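Local coordinates for uncharacterized protein (Bacteroides ovatus CL02T12C04, PDB 6PTM) that probably hydrolyses carrageenan from the chain end, as an exo-acting carrageenase of glycoside hydrolase family 42, at residues 178-183 and 190-195; 215-220 and 275-280; 75-80 and 536-541; 154-157 and 162-165; 182-187 and 511-516. All blocks are in the same frame, centred on the assembly; numbering follows the deposited sequence.

In the fold
All five contacts belong to, or lie beside, the (β/α)8 barrel expected of this glycoside hydrolase family. Interaction 4 comes first among the barrel segments, as a hairpin running into strand 168-175; interaction 1 spans the link to strand 192-197, and interaction 2 packs helix 210-218 against helix 261-278. Interactions 1 and 5 share helix 182-185, with centres about 10 Å apart. Interaction 3, its centre about 11 Å from that of interaction 5, ties helix 69-90 of the N-terminal helical region to helix 534-549, which follows the last barrel strand, 503-506, embracing the others in sequence. The salt bridge between Asp-192 and Lys-219 couples interactions 1 and 2; that between Arg-76 and Glu-186 couples 3 and 5.

Interaction 1: residues 178-183 and 190-195; sequences KPRIKE and NLDGFF
In the crossover between the first two strands of the (β/α)8 barrel, 168-175 and 192-197, Arg-180 reaches across to Asn-190 and links the two ends of the connection that contains the short helix 182-185. Its chain is bent at CG (chi2 -93°) and again one bond further on, which brings the guanidinium back over 190-192. NH1 gives Asn-190 OD1 a hydrogen bond of 2.7 Å in the plane of that carbonyl, with the N-H...O angle at 152°; NH2 adds a weak second bond to the same oxygen. The guanidinium and amide planes are nearly coplanar. Leu-191 O lies over one face of the guanidinium, 3.1 Å from NH1, but the angle is too poor for a hydrogen bond. Asp-192 packs its CA over that same face, while its carboxylate, to which no N-H of Arg-180 points, adds only charge attraction and is engaged by Lys-219 and Ser-223. A leucine in place of Asn-190 removes the acceptor at the guanidinium edge, and the group would probably be freer to turn. Asp-192 OD1 also takes the backbone N of Gly-193 at 2.8 Å, on its anti side but tilted 30° from the carboxylate plane.

Interaction 2: residues 215-220 and 275-280; sequences ELQEKE and VPYMAG
Two neighbouring helices of the barrel's outer layer, 210-218 and 261-278, meet near their C-terminal ends through Leu-216 and Gln-217 on one and Tyr-277 and Met-278 on the other. The backbones come close here, with the CA atoms of Leu-216 and Tyr-277 6.0 Å apart. Their first side-chain carbons touch directly, CB of Leu-216 lying 3.7 Å from CB of Tyr-277. Leu-216 then continues inward, toward the barrel, and its CD2 methyl meets CG of Met-278 at 4.0 Å and the CE methyl almost as closely. The thioether chain, extended beyond CG, follows the same inward course. Both side chains reach Phe-194 on strand 192-197, and both also touch Tyr-283.

On the outer side, Gln-217 and Tyr-277 run side by side and point the same way. In Gln-217 the first torsion sets CG beside the backbone N (chi1 -76°), and that methylene meets CE1 of the ring at 3.7 Å. The amide at its end is turned steeply against the ring plane, by 73°. NE2 approaches Tyr-277 OH only to 3.8 Å, and no hydrogen bond is formed between them.

The later helix is kinked here, where neither Pro-276, which has no N-H, nor Tyr-277 N bonds the preceding turn, although Met-278 N still bonds Val-275 O. With no hydrogen bond or ion pair between the two segments, the junction depends on fit: an apolar inner layer of leucine and methionine against the barrel, and an outer layer of amphipathic chains that lend their carbons to the contact.

Interaction 3: residues 75-80 and 536-541; sequences LRTAEI and IVNEVH
Thr-77 touches Val-537 and Asn-538 where two helices pack: 69-90 from the N-terminal helical region, and 534-549, the helix that follows the last strand of the (β/α)8 barrel. The CA atoms of Thr-77 and Asn-538 stand 6.1 Å apart, a close approach in which the threonine meets CB of the asparagine. Thr-77 OG1 rests 3.7 Å from CB of Asn-538, and its CG2 methyl meets Val-537 CG1 at 4.2 Å. The threonine torsion (chi1 -56°) holds CG2 anti to the backbone N and keeps OG1 near its own helix, where it bonds Thr-73 O. OG1 also has a hydrogen bond with His-188 NE2, so this buried hydroxyl is well satisfied even though it makes none with Asn-538. A valine in place of Thr-77 has no hydroxyl, which would probably leave His-188 NE2 and Thr-73 O without this partner.

Further out, Met-127 of helix 109-139 covers both Thr-77 and Asn-538, while Val-537 packs on Phe-81 and on His-188. The His-188 ring in turn meets that of His-541, which is held through NE2 by Trp-175 NE1. On another side of helix 69-90, Arg-76 NH1 hydrogen-bonds Glu-183 O and forms a salt bridge with Glu-186. Within the helix the arginine is also held by a salt bridge to Glu-79: NE meets OE1 at 3.1 Å, in the guanidinium plane.

Interaction 4: residues 154-157 and 162-165; sequences TKVK and MLVY
With CG1 anti to the backbone N (chi1 177°), Val-156 turns that methyl onto Leu-163, whose CD2 lies 3.9 Å away; the two branched chains pass each other at a slant. Tyr-165 likewise has CG anti to its backbone N (chi1 -180°), which swings the ring out beside Lys-155. There CB of the lysine comes to the ring edge, 4.1 Å from CE1, while the rest of the lysine chain heads away. The CG2 methyl of Val-156 sits 4.4 Å from CB of Tyr-165, so this valine is wedged between the two residues that flank Val-164.

The backbones are joined as one antiparallel hydrogen-bonded pair, Lys-157 with Val-164, in a β-hairpin. Lys-157 N gives to Val-164 O at 3.1 Å, and Val-164 N gives to Lys-157 O at 2.7 Å, the latter with an N-H...O angle of 167°. Each carbonyl has a second, softer contact: CA of Val-156 points its hydrogen at Val-164 O over 3.4 Å, and CA of Leu-163 does so toward Lys-157 O over 3.5 Å. Lys-157 and Val-164 project from the same face of the hairpin, but the lysine leads outward, and its NZ bonds Gln-282 OE1. NE2 of the same glutamine donates to Val-156 O.

Strand 157-159 is one of the two edge strands of its sheet within the chain. On its inner side 162-165 pairs with barrel strand 168-175, Leu-163 bonding Val-170 through the backbone, while Val-156 packs on Ile-224 and Met-162 rests on Met-555 and Arg-559 of helix 551-559.

Interaction 5: residues 182-187 and 511-516; sequences KEYIEY and RREDGS
The van der Waals part of the contact is made by the hydroxyl end of Tyr-184 against the backbone of Glu-513. OH lies 3.3 Å from CA of Glu-513 and 4.0 Å from its CG, the phenol coming in obliquely. The first torsion of the tyrosine (chi1 -63°) sets the ring on the side of the helix that faces the 511-516 loop. Ile-80 packs on the same ring, as does Trp-509.

No direct hydrogen bond links the two segments; a water does so instead. It donates to Glu-183 OE1 at 2.9 Å and, weakly, to Glu-513 O at 3.3 Å, and it has a short bond of 2.5 Å with Tyr-184 OH. The hydroxyl is also hydrogen-bonded to Tyr-84 OH on helix 69-90.

Among the charges, Glu-183 OE1 and Glu-513 OE2 are 4.7 Å apart, and each may slightly raise the other's affinity for a proton.

Bonds within the loop give it its shape. A type I turn runs from Arg-512 to Gly-515, whose positive phi suits a glycine. Asp-514 OD1 accepts from Ser-516 N at 2.8 Å in an Asx turn, and Arg-511 NH1 bonds Gly-515 O at 2.8 Å on a lone pair of that oxygen; Asp-88 and Glu-120 hold the same guanidinium from outside.

The two segments follow neighbouring parallel strands, 168-175 and 503-506, so the contact joins adjacent β-to-α connections, first and last, of a (β/α)8 barrel.

Interaction 1: residues 178-183 and 190-195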
# COMPACT_ATOMS: atom_id res chain seq x y z
N LYS A 178 -0.94 -17.62 8.49
CA LYS A 178 -0.18 -18.83 8.10
C LYS A 178 0.32 -19.53 9.36
O LYS A 178 0.97 -18.92 10.22
CB LYS A 178 1.05 -18.51 7.24
CG LYS A 178 1.79 -19.72 6.68
CD LYS A 178 3.07 -19.33 6.00
CE LYS A 178 4.10 -18.85 7.02
NZ LYS A 178 5.29 -18.30 6.34
N PRO A 179 0.07 -20.85 9.51
CA PRO A 179 0.61 -21.57 10.67
C PRO A 179 2.14 -21.44 10.70
O PRO A 179 2.77 -21.58 9.67
CB PRO A 179 0.14 -23.01 10.45
CG PRO A 179 -1.11 -22.84 9.60
CD PRO A 179 -0.78 -21.69 8.66
N ARG A 180 2.68 -21.15 11.88
CA ARG A 180 4.12 -20.87 12.09
C ARG A 180 4.82 -22.21 12.35
O ARG A 180 5.19 -22.47 13.48
CB ARG A 180 4.27 -19.85 13.22
CG ARG A 180 3.53 -18.55 12.96
CD ARG A 180 4.42 -17.51 12.30
NE ARG A 180 5.62 -17.32 13.11
CZ ARG A 180 6.86 -17.16 12.65
NH1 ARG A 180 7.11 -17.15 11.34
NH2 ARG A 180 7.85 -17.01 13.51
N ILE A 181 4.88 -23.06 11.33
CA ILE A 181 5.52 -24.39 11.45
C ILE A 181 6.71 -24.45 10.48
O ILE A 181 6.70 -23.75 9.43
CB ILE A 181 4.49 -25.51 11.21
CG1 ILE A 181 3.89 -25.45 9.80
CG2 ILE A 181 3.40 -25.48 12.28
CD1 ILE A 181 3.29 -26.74 9.36
N LYS A 182 7.70 -25.27 10.81
CA LYS A 182 8.92 -25.42 9.99
C LYS A 182 8.57 -25.51 8.48
O LYS A 182 9.23 -24.76 7.68
CB LYS A 182 9.75 -26.60 10.47
CG LYS A 182 11.20 -26.53 9.99
CD LYS A 182 12.25 -26.80 11.07
CE LYS A 182 12.67 -28.25 11.12
NZ LYS A 182 13.22 -28.68 9.80
N GLU A 183 7.61 -26.37 8.10
CA GLU A 183 7.26 -26.67 6.68
C GLU A 183 6.89 -25.36 5.94
O GLU A 183 7.22 -25.26 4.74
CB GLU A 183 6.14 -27.73 6.58
CG GLU A 183 6.06 -28.44 5.21
CD GLU A 183 4.81 -29.26 4.83
OE1 GLU A 183 3.80 -29.24 5.60
OE2 GLU A 183 4.84 -29.94 3.73
N ASN A 190 9.00 -15.85 7.14
CA ASN A 190 9.20 -16.13 8.59
C ASN A 190 8.86 -14.87 9.41
O ASN A 190 9.64 -14.46 10.30
CB ASN A 190 10.60 -16.71 8.82
CG ASN A 190 10.76 -17.27 10.21
OD1 ASN A 190 9.77 -17.57 10.85
ND2 ASN A 190 11.99 -17.48 10.63
N LEU A 191 7.69 -14.30 9.17
CA LEU A 191 7.23 -13.10 9.89
C LEU A 191 6.73 -13.50 11.28
O LEU A 191 5.80 -14.31 11.37
CB LEU A 191 6.11 -12.44 9.10
CG LEU A 191 5.63 -11.11 9.66
CD1 LEU A 191 6.72 -10.04 9.56
CD2 LEU A 191 4.38 -10.68 8.91
N ASP A 192 7.34 -12.92 12.30
CA ASP A 192 6.98 -13.16 13.72
C ASP A 192 6.01 -12.05 14.11
O ASP A 192 5.63 -11.22 13.24
CB ASP A 192 8.23 -13.17 14.59
CG ASP A 192 8.15 -13.98 15.88
OD1 ASP A 192 7.02 -14.19 16.41
OD2 ASP A 192 9.24 -14.33 16.39
N GLY A 193 5.69 -11.99 15.40
CA GLY A 193 4.92 -10.88 15.96
C GLY A 193 4.13 -11.31 17.17
O GLY A 193 4.35 -12.41 17.72
N PHE A 194 3.29 -10.40 17.64
CA PHE A 194 2.54 -10.54 18.90
C PHE A 194 1.22 -9.78 18.75
O PHE A 194 1.22 -8.69 18.16
CB PHE A 194 3.38 -10.08 20.09
CG PHE A 194 2.69 -10.43 21.39
CD1 PHE A 194 2.72 -11.73 21.87
CD2 PHE A 194 1.97 -9.48 22.09
CE1 PHE A 194 2.03 -12.07 23.03
CE2 PHE A 194 1.30 -9.82 23.26
CZ PHE A 194 1.34 -11.11 23.74
N PHE A 195 0.12 -10.41 19.17
CA PHE A 195 -1.24 -9.83 19.11
C PHE A 195 -1.66 -9.46 20.52
O PHE A 195 -1.50 -10.27 21.41
CB PHE A 195 -2.22 -10.86 18.55
CG PHE A 195 -3.66 -10.43 18.60
CD1 PHE A 195 -4.48 -10.77 19.68
CD2 PHE A 195 -4.20 -9.66 17.59
CE1 PHE A 195 -5.80 -10.36 19.72
CE2 PHE A 195 -5.53 -9.27 17.62
CZ PHE A 195 -6.32 -9.61 18.69

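Interaction 2: residues 215-220 and 275-280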
# COMPACT_ATOMS: atom_id res chain seq x y z
N GLU A 215 2.80 -15.66 27.92
CA GLU A 215 3.28 -15.73 26.52
C GLU A 215 4.48 -14.81 26.38
O GLU A 215 5.53 -15.26 25.89
CB GLU A 215 2.16 -15.36 25.57
CG GLU A 215 2.31 -16.04 24.24
CD GLU A 215 1.31 -15.54 23.21
OE1 GLU A 215 0.15 -15.20 23.61
OE2 GLU A 215 1.70 -15.45 22.04
N LEU A 216 4.38 -13.57 26.86
CA LEU A 216 5.46 -12.57 26.67
C LEU A 216 6.71 -12.97 27.45
O LEU A 216 7.80 -12.68 26.99
CB LEU A 216 4.97 -11.19 27.10
CG LEU A 216 3.97 -10.56 26.15
CD1 LEU A 216 3.38 -9.32 26.77
CD2 LEU A 216 4.64 -10.24 24.81
N GLN A 217 6.57 -13.61 28.62
CA GLN A 217 7.75 -14.00 29.43
C GLN A 217 8.51 -15.10 28.68
O GLN A 217 9.72 -15.11 28.81
CB GLN A 217 7.35 -14.52 30.81
CG GLN A 217 6.95 -13.41 31.76
CD GLN A 217 6.53 -13.92 33.11
OE1 GLN A 217 6.12 -15.06 33.26
NE2 GLN A 217 6.65 -13.07 34.10
N GLU A 218 7.79 -15.99 28.01
CA GLU A 218 8.35 -17.19 27.33
C GLU A 218 8.79 -16.87 25.90
O GLU A 218 9.62 -17.59 25.36
CB GLU A 218 7.31 -18.30 27.24
CG GLU A 218 7.05 -19.00 28.55
CD GLU A 218 6.50 -20.39 28.33
OE1 GLU A 218 5.28 -20.52 28.09
OE2 GLU A 218 7.32 -21.33 28.33
N LYS A 219 8.25 -15.83 25.29
CA LYS A 219 8.43 -15.63 23.83
C LYS A 219 9.90 -15.32 23.53
O LYS A 219 10.47 -14.39 24.07
CB LYS A 219 7.45 -14.56 23.36
CG LYS A 219 7.41 -14.36 21.86
CD LYS A 219 6.35 -13.37 21.45
CE LYS A 219 6.45 -13.08 19.98
NZ LYS A 219 6.28 -14.32 19.22
N GLU A 220 10.48 -16.06 22.61
CA GLU A 220 11.86 -15.85 22.16
C GLU A 220 11.96 -14.55 21.37
O GLU A 220 10.95 -14.16 20.77
CB GLU A 220 12.29 -16.98 21.22
CG GLU A 220 12.40 -18.34 21.88
CD GLU A 220 12.68 -19.42 20.83
OE1 GLU A 220 12.97 -19.06 19.65
OE2 GLU A 220 12.61 -20.62 21.19
N VAL A 275 4.46 -3.86 26.83
CA VAL A 275 5.58 -3.42 25.96
C VAL A 275 6.92 -3.60 26.66
O VAL A 275 7.86 -3.98 25.96
CB VAL A 275 5.34 -2.01 25.38
CG1 VAL A 275 6.58 -1.37 24.79
CG2 VAL A 275 4.24 -2.08 24.36
N PRO A 276 7.11 -3.46 28.00
CA PRO A 276 8.41 -3.77 28.61
C PRO A 276 8.98 -5.17 28.29
O PRO A 276 10.15 -5.32 28.26
CB PRO A 276 8.14 -3.63 30.11
CG PRO A 276 7.09 -2.54 30.14
CD PRO A 276 6.17 -2.93 29.00
N TYR A 277 8.13 -6.16 28.04
CA TYR A 277 8.56 -7.53 27.68
C TYR A 277 9.01 -7.61 26.22
O TYR A 277 9.76 -8.54 25.88
CB TYR A 277 7.41 -8.51 27.90
CG TYR A 277 7.06 -8.74 29.34
CD1 TYR A 277 7.84 -9.54 30.15
CD2 TYR A 277 5.93 -8.16 29.90
CE1 TYR A 277 7.49 -9.79 31.47
CE2 TYR A 277 5.58 -8.38 31.23
CZ TYR A 277 6.35 -9.22 32.02
OH TYR A 277 5.99 -9.43 33.33
N MET A 278 8.58 -6.66 25.37
CA MET A 278 8.76 -6.74 23.90
C MET A 278 9.93 -5.84 23.49
O MET A 278 10.41 -6.01 22.34
CB MET A 278 7.54 -6.22 23.14
CG MET A 278 6.25 -6.79 23.58
SD MET A 278 4.89 -6.20 22.54
CE MET A 278 3.51 -6.49 23.64
N ALA A 279 10.34 -4.89 24.35
CA ALA A 279 11.16 -3.73 23.93
C ALA A 279 12.49 -4.23 23.37
O ALA A 279 13.16 -5.06 24.04
CB ALA A 279 11.36 -2.76 25.06
N GLY A 280 12.82 -3.83 22.14
CA GLY A 280 14.12 -4.11 21.52
C GLY A 280 14.14 -5.46 20.85
O GLY A 280 15.15 -5.80 20.22

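Interaction 3: residues 75-80 and 536-541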
# COMPACT_ATOMS: atom_id res chain seq x y z
N LEU A 75 8.91 -26.46 -5.28
CA LEU A 75 8.79 -27.88 -4.82
C LEU A 75 8.01 -27.88 -3.50
O LEU A 75 7.09 -28.69 -3.35
CB LEU A 75 10.18 -28.49 -4.61
CG LEU A 75 10.17 -29.95 -4.17
CD1 LEU A 75 9.60 -30.83 -5.27
CD2 LEU A 75 11.54 -30.44 -3.81
N ARG A 76 8.39 -27.03 -2.54
CA ARG A 76 7.70 -26.98 -1.23
C ARG A 76 6.24 -26.58 -1.43
O ARG A 76 5.35 -27.17 -0.77
CB ARG A 76 8.41 -26.04 -0.25
CG ARG A 76 7.72 -25.96 1.10
CD ARG A 76 7.54 -27.31 1.78
NE ARG A 76 8.82 -27.98 1.97
CZ ARG A 76 9.72 -27.65 2.90
NH1 ARG A 76 9.53 -26.65 3.74
NH2 ARG A 76 10.85 -28.34 2.97
N THR A 77 5.99 -25.61 -2.30
CA THR A 77 4.60 -25.20 -2.58
C THR A 77 3.82 -26.43 -3.06
O THR A 77 2.64 -26.63 -2.66
CB THR A 77 4.53 -24.08 -3.60
OG1 THR A 77 5.31 -22.96 -3.17
CG2 THR A 77 3.09 -23.66 -3.80
N ALA A 78 4.42 -27.19 -3.95
CA ALA A 78 3.78 -28.35 -4.59
C ALA A 78 3.50 -29.38 -3.49
O ALA A 78 2.33 -29.84 -3.39
CB ALA A 78 4.67 -28.87 -5.69
N GLU A 79 4.49 -29.67 -2.64
CA GLU A 79 4.35 -30.67 -1.54
C GLU A 79 3.19 -30.25 -0.65
O GLU A 79 2.40 -31.10 -0.31
CB GLU A 79 5.62 -30.77 -0.71
CG GLU A 79 6.74 -31.40 -1.48
CD GLU A 79 8.07 -31.24 -0.79
OE1 GLU A 79 8.17 -30.42 0.11
OE2 GLU A 79 9.00 -31.89 -1.21
N ILE A 80 3.06 -28.96 -0.35
CA ILE A 80 1.98 -28.46 0.55
C ILE A 80 0.63 -28.65 -0.13
O ILE A 80 -0.30 -29.14 0.52
CB ILE A 80 2.23 -27.00 0.97
CG1 ILE A 80 3.44 -26.91 1.91
CG2 ILE A 80 0.98 -26.41 1.60
CD1 ILE A 80 3.88 -25.50 2.21
N ILE A 536 0.00 -19.11 -7.68
CA ILE A 536 -0.03 -17.73 -7.09
C ILE A 536 0.83 -17.69 -5.81
O ILE A 536 1.64 -16.78 -5.66
CB ILE A 536 -1.49 -17.29 -6.83
CG1 ILE A 536 -2.32 -17.29 -8.12
CG2 ILE A 536 -1.57 -15.93 -6.17
CD1 ILE A 536 -1.88 -16.26 -9.12
N VAL A 537 0.63 -18.62 -4.90
CA VAL A 537 1.43 -18.68 -3.65
C VAL A 537 2.92 -18.72 -4.03
O VAL A 537 3.73 -17.96 -3.45
CB VAL A 537 0.99 -19.89 -2.80
CG1 VAL A 537 1.96 -20.22 -1.68
CG2 VAL A 537 -0.38 -19.63 -2.23
N ASN A 538 3.29 -19.57 -4.97
CA ASN A 538 4.72 -19.73 -5.36
C ASN A 538 5.19 -18.41 -6.01
O ASN A 538 6.31 -17.99 -5.70
CB ASN A 538 4.94 -20.95 -6.26
CG ASN A 538 6.36 -20.98 -6.79
OD1 ASN A 538 7.32 -21.15 -6.03
ND2 ASN A 538 6.47 -20.76 -8.08
N GLU A 539 4.39 -17.77 -6.88
CA GLU A 539 4.92 -16.67 -7.70
C GLU A 539 5.24 -15.46 -6.83
O GLU A 539 6.18 -14.70 -7.18
CB GLU A 539 3.96 -16.27 -8.80
CG GLU A 539 4.62 -15.45 -9.86
CD GLU A 539 5.63 -16.21 -10.69
OE1 GLU A 539 5.63 -17.46 -10.63
OE2 GLU A 539 6.40 -15.54 -11.42
N VAL A 540 4.52 -15.24 -5.72
CA VAL A 540 4.87 -14.13 -4.81
C VAL A 540 6.32 -14.32 -4.35
O VAL A 540 7.10 -13.37 -4.45
CB VAL A 540 3.94 -13.99 -3.59
CG1 VAL A 540 4.44 -12.88 -2.69
CG2 VAL A 540 2.50 -13.71 -4.02
N HIS A 541 6.68 -15.51 -3.88
CA HIS A 541 8.05 -15.79 -3.36
C HIS A 541 9.09 -15.76 -4.49
O HIS A 541 10.20 -15.27 -4.24
CB HIS A 541 8.04 -17.09 -2.56
CG HIS A 541 7.14 -16.97 -1.40
ND1 HIS A 541 7.45 -16.14 -0.35
CD2 HIS A 541 5.93 -17.49 -1.15
CE1 HIS A 541 6.46 -16.17 0.52
NE2 HIS A 541 5.50 -16.98 0.05

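Interaction 4: residues 154-157 and 162-165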
# COMPACT_ATOMS: atom_id res chain seq x y z
N THR A 154 15.72 -13.91 11.28
CA THR A 154 16.21 -13.61 12.64
C THR A 154 17.27 -12.52 12.54
O THR A 154 17.56 -11.92 13.56
CB THR A 154 16.70 -14.87 13.39
OG1 THR A 154 17.91 -15.36 12.82
CG2 THR A 154 15.70 -16.01 13.38
N LYS A 155 17.85 -12.25 11.37
CA LYS A 155 18.99 -11.32 11.21
C LYS A 155 18.59 -10.06 10.43
O LYS A 155 19.42 -9.17 10.35
CB LYS A 155 20.14 -12.07 10.52
CG LYS A 155 20.72 -13.21 11.35
CD LYS A 155 22.00 -13.77 10.76
CE LYS A 155 22.59 -14.95 11.52
NZ LYS A 155 22.07 -15.06 12.91
N VAL A 156 17.36 -9.95 9.92
CA VAL A 156 16.95 -8.76 9.10
C VAL A 156 16.78 -7.56 10.03
O VAL A 156 16.19 -7.71 11.13
CB VAL A 156 15.68 -9.04 8.27
CG1 VAL A 156 15.22 -7.82 7.48
CG2 VAL A 156 15.93 -10.16 7.29
N LYS A 157 17.27 -6.41 9.59
CA LYS A 157 17.09 -5.14 10.33
C LYS A 157 16.51 -4.06 9.41
O LYS A 157 16.76 -4.08 8.17
CB LYS A 157 18.43 -4.67 10.89
CG LYS A 157 19.14 -5.66 11.79
CD LYS A 157 18.47 -5.86 13.12
CE LYS A 157 19.20 -6.90 13.95
NZ LYS A 157 18.43 -7.20 15.17
N MET A 162 15.11 0.69 3.96
CA MET A 162 15.41 -0.70 3.54
C MET A 162 15.25 -1.72 4.66
O MET A 162 15.37 -1.38 5.82
CB MET A 162 16.86 -0.85 3.08
CG MET A 162 17.32 0.16 2.07
SD MET A 162 19.09 0.10 1.81
CE MET A 162 19.65 1.02 3.24
N LEU A 163 15.00 -2.96 4.24
CA LEU A 163 15.12 -4.15 5.10
C LEU A 163 16.47 -4.73 4.68
O LEU A 163 16.65 -4.99 3.49
CB LEU A 163 13.96 -5.10 4.85
CG LEU A 163 12.67 -4.70 5.57
CD1 LEU A 163 11.54 -5.64 5.22
CD2 LEU A 163 12.89 -4.66 7.08
N VAL A 164 17.39 -4.88 5.63
CA VAL A 164 18.78 -5.28 5.29
C VAL A 164 19.12 -6.68 5.80
O VAL A 164 18.89 -6.98 6.96
CB VAL A 164 19.77 -4.23 5.84
CG1 VAL A 164 21.22 -4.66 5.68
CG2 VAL A 164 19.55 -2.86 5.23
N TYR A 165 19.62 -7.51 4.89
CA TYR A 165 20.20 -8.83 5.22
C TYR A 165 21.64 -8.84 4.70
O TYR A 165 21.84 -8.69 3.49
CB TYR A 165 19.37 -9.96 4.60
CG TYR A 165 19.91 -11.33 4.90
CD1 TYR A 165 19.91 -11.82 6.20
CD2 TYR A 165 20.41 -12.16 3.90
CE1 TYR A 165 20.46 -13.06 6.52
CE2 TYR A 165 20.93 -13.42 4.20
CZ TYR A 165 20.95 -13.87 5.51
OH TYR A 165 21.46 -15.09 5.81

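Interaction 5: residues 182-187 and 511-516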
# COMPACT_ATOMS: atom_id res chain seq x y z
N LYS A 182 7.70 -25.27 10.81
CA LYS A 182 8.92 -25.42 9.99
C LYS A 182 8.57 -25.51 8.48
O LYS A 182 9.23 -24.76 7.68
CB LYS A 182 9.75 -26.60 10.47
CG LYS A 182 11.20 -26.53 9.99
CD LYS A 182 12.25 -26.80 11.07
CE LYS A 182 12.67 -28.25 11.12
NZ LYS A 182 13.22 -28.68 9.80
N GLU A 183 7.61 -26.37 8.10
CA GLU A 183 7.26 -26.67 6.68
C GLU A 183 6.89 -25.36 5.94
O GLU A 183 7.22 -25.26 4.74
CB GLU A 183 6.14 -27.73 6.58
CG GLU A 183 6.06 -28.44 5.21
CD GLU A 183 4.81 -29.26 4.83
OE1 GLU A 183 3.80 -29.24 5.60
OE2 GLU A 183 4.84 -29.94 3.73
N TYR A 184 6.30 -24.38 6.63
CA TYR A 184 5.72 -23.13 6.04
C TYR A 184 6.67 -21.93 6.20
O TYR A 184 6.47 -20.94 5.50
CB TYR A 184 4.35 -22.84 6.66
CG TYR A 184 3.25 -23.87 6.41
CD1 TYR A 184 3.42 -24.95 5.56
CD2 TYR A 184 2.02 -23.74 7.04
CE1 TYR A 184 2.41 -25.89 5.37
CE2 TYR A 184 1.00 -24.66 6.86
CZ TYR A 184 1.19 -25.76 6.02
OH TYR A 184 0.19 -26.66 5.82
N ILE A 185 7.68 -21.98 7.09
CA ILE A 185 8.57 -20.80 7.36
C ILE A 185 9.92 -20.98 6.66
O ILE A 185 10.69 -20.00 6.65
CB ILE A 185 8.72 -20.51 8.87
CG1 ILE A 185 9.43 -21.66 9.60
CG2 ILE A 185 7.37 -20.17 9.49
CD1 ILE A 185 9.75 -21.37 11.04
N GLU A 186 10.24 -22.17 6.12
CA GLU A 186 11.50 -22.40 5.37
C GLU A 186 11.51 -21.56 4.09
O GLU A 186 12.52 -20.88 3.86
CB GLU A 186 11.69 -23.87 5.03
CG GLU A 186 12.29 -24.60 6.19
CD GLU A 186 12.47 -26.09 6.00
OE1 GLU A 186 11.99 -26.63 4.98
OE2 GLU A 186 13.12 -26.69 6.87
N TYR A 187 10.41 -21.54 3.33
CA TYR A 187 10.40 -20.82 2.03
C TYR A 187 9.33 -19.72 1.95
O TYR A 187 9.48 -18.88 1.05
CB TYR A 187 10.23 -21.83 0.90
CG TYR A 187 11.34 -22.85 0.89
CD1 TYR A 187 12.57 -22.56 0.32
CD2 TYR A 187 11.18 -24.10 1.46
CE1 TYR A 187 13.61 -23.47 0.32
CE2 TYR A 187 12.19 -25.04 1.42
CZ TYR A 187 13.42 -24.73 0.86
OH TYR A 187 14.45 -25.62 0.82
N ARG A 511 -5.69 -21.73 5.24
CA ARG A 511 -5.45 -23.20 5.31
C ARG A 511 -4.75 -23.57 6.62
O ARG A 511 -3.75 -22.93 6.99
CB ARG A 511 -4.55 -23.65 4.16
CG ARG A 511 -5.23 -23.66 2.80
CD ARG A 511 -5.90 -25.02 2.51
NE ARG A 511 -6.20 -25.12 1.08
CZ ARG A 511 -6.85 -26.12 0.50
NH1 ARG A 511 -7.29 -27.14 1.21
NH2 ARG A 511 -6.98 -26.12 -0.82
N ARG A 512 -5.25 -24.61 7.29
CA ARG A 512 -4.56 -25.21 8.46
C ARG A 512 -3.59 -26.25 7.90
O ARG A 512 -3.68 -26.57 6.67
CB ARG A 512 -5.56 -25.80 9.47
CG ARG A 512 -6.60 -24.83 10.02
CD ARG A 512 -6.04 -23.59 10.73
NE ARG A 512 -5.55 -22.53 9.83
CZ ARG A 512 -4.82 -21.45 10.17
NH1 ARG A 512 -4.49 -21.23 11.44
NH2 ARG A 512 -4.41 -20.61 9.22
N GLU A 513 -2.70 -26.78 8.75
CA GLU A 513 -1.69 -27.79 8.32
C GLU A 513 -2.39 -28.99 7.67
O GLU A 513 -1.84 -29.53 6.66
CB GLU A 513 -0.82 -28.21 9.50
CG GLU A 513 0.44 -28.96 9.08
CD GLU A 513 1.29 -29.49 10.23
OE1 GLU A 513 1.01 -29.12 11.39
OE2 GLU A 513 2.22 -30.24 9.96
N ASP A 514 -3.58 -29.38 8.15
CA ASP A 514 -4.32 -30.58 7.67
C ASP A 514 -5.05 -30.31 6.33
O ASP A 514 -5.51 -31.31 5.68
CB ASP A 514 -5.22 -31.18 8.77
CG ASP A 514 -6.48 -30.41 9.13
OD1 ASP A 514 -6.78 -29.38 8.49
OD2 ASP A 514 -7.15 -30.83 10.07
N GLY A 515 -5.13 -29.05 5.89
CA GLY A 515 -5.83 -28.64 4.65
C GLY A 515 -7.25 -28.14 4.88
O GLY A 515 -7.84 -27.55 3.94
N SER A 516 -7.80 -28.30 6.10
CA SER A 516 -9.03 -27.61 6.57
C SER A 516 -8.77 -26.09 6.66
O SER A 516 -7.61 -25.65 6.43
CB SER A 516 -9.51 -28.16 7.89
OG SER A 516 -8.58 -27.88 8.93
O HOH W 1 0.95 -28.94 4.99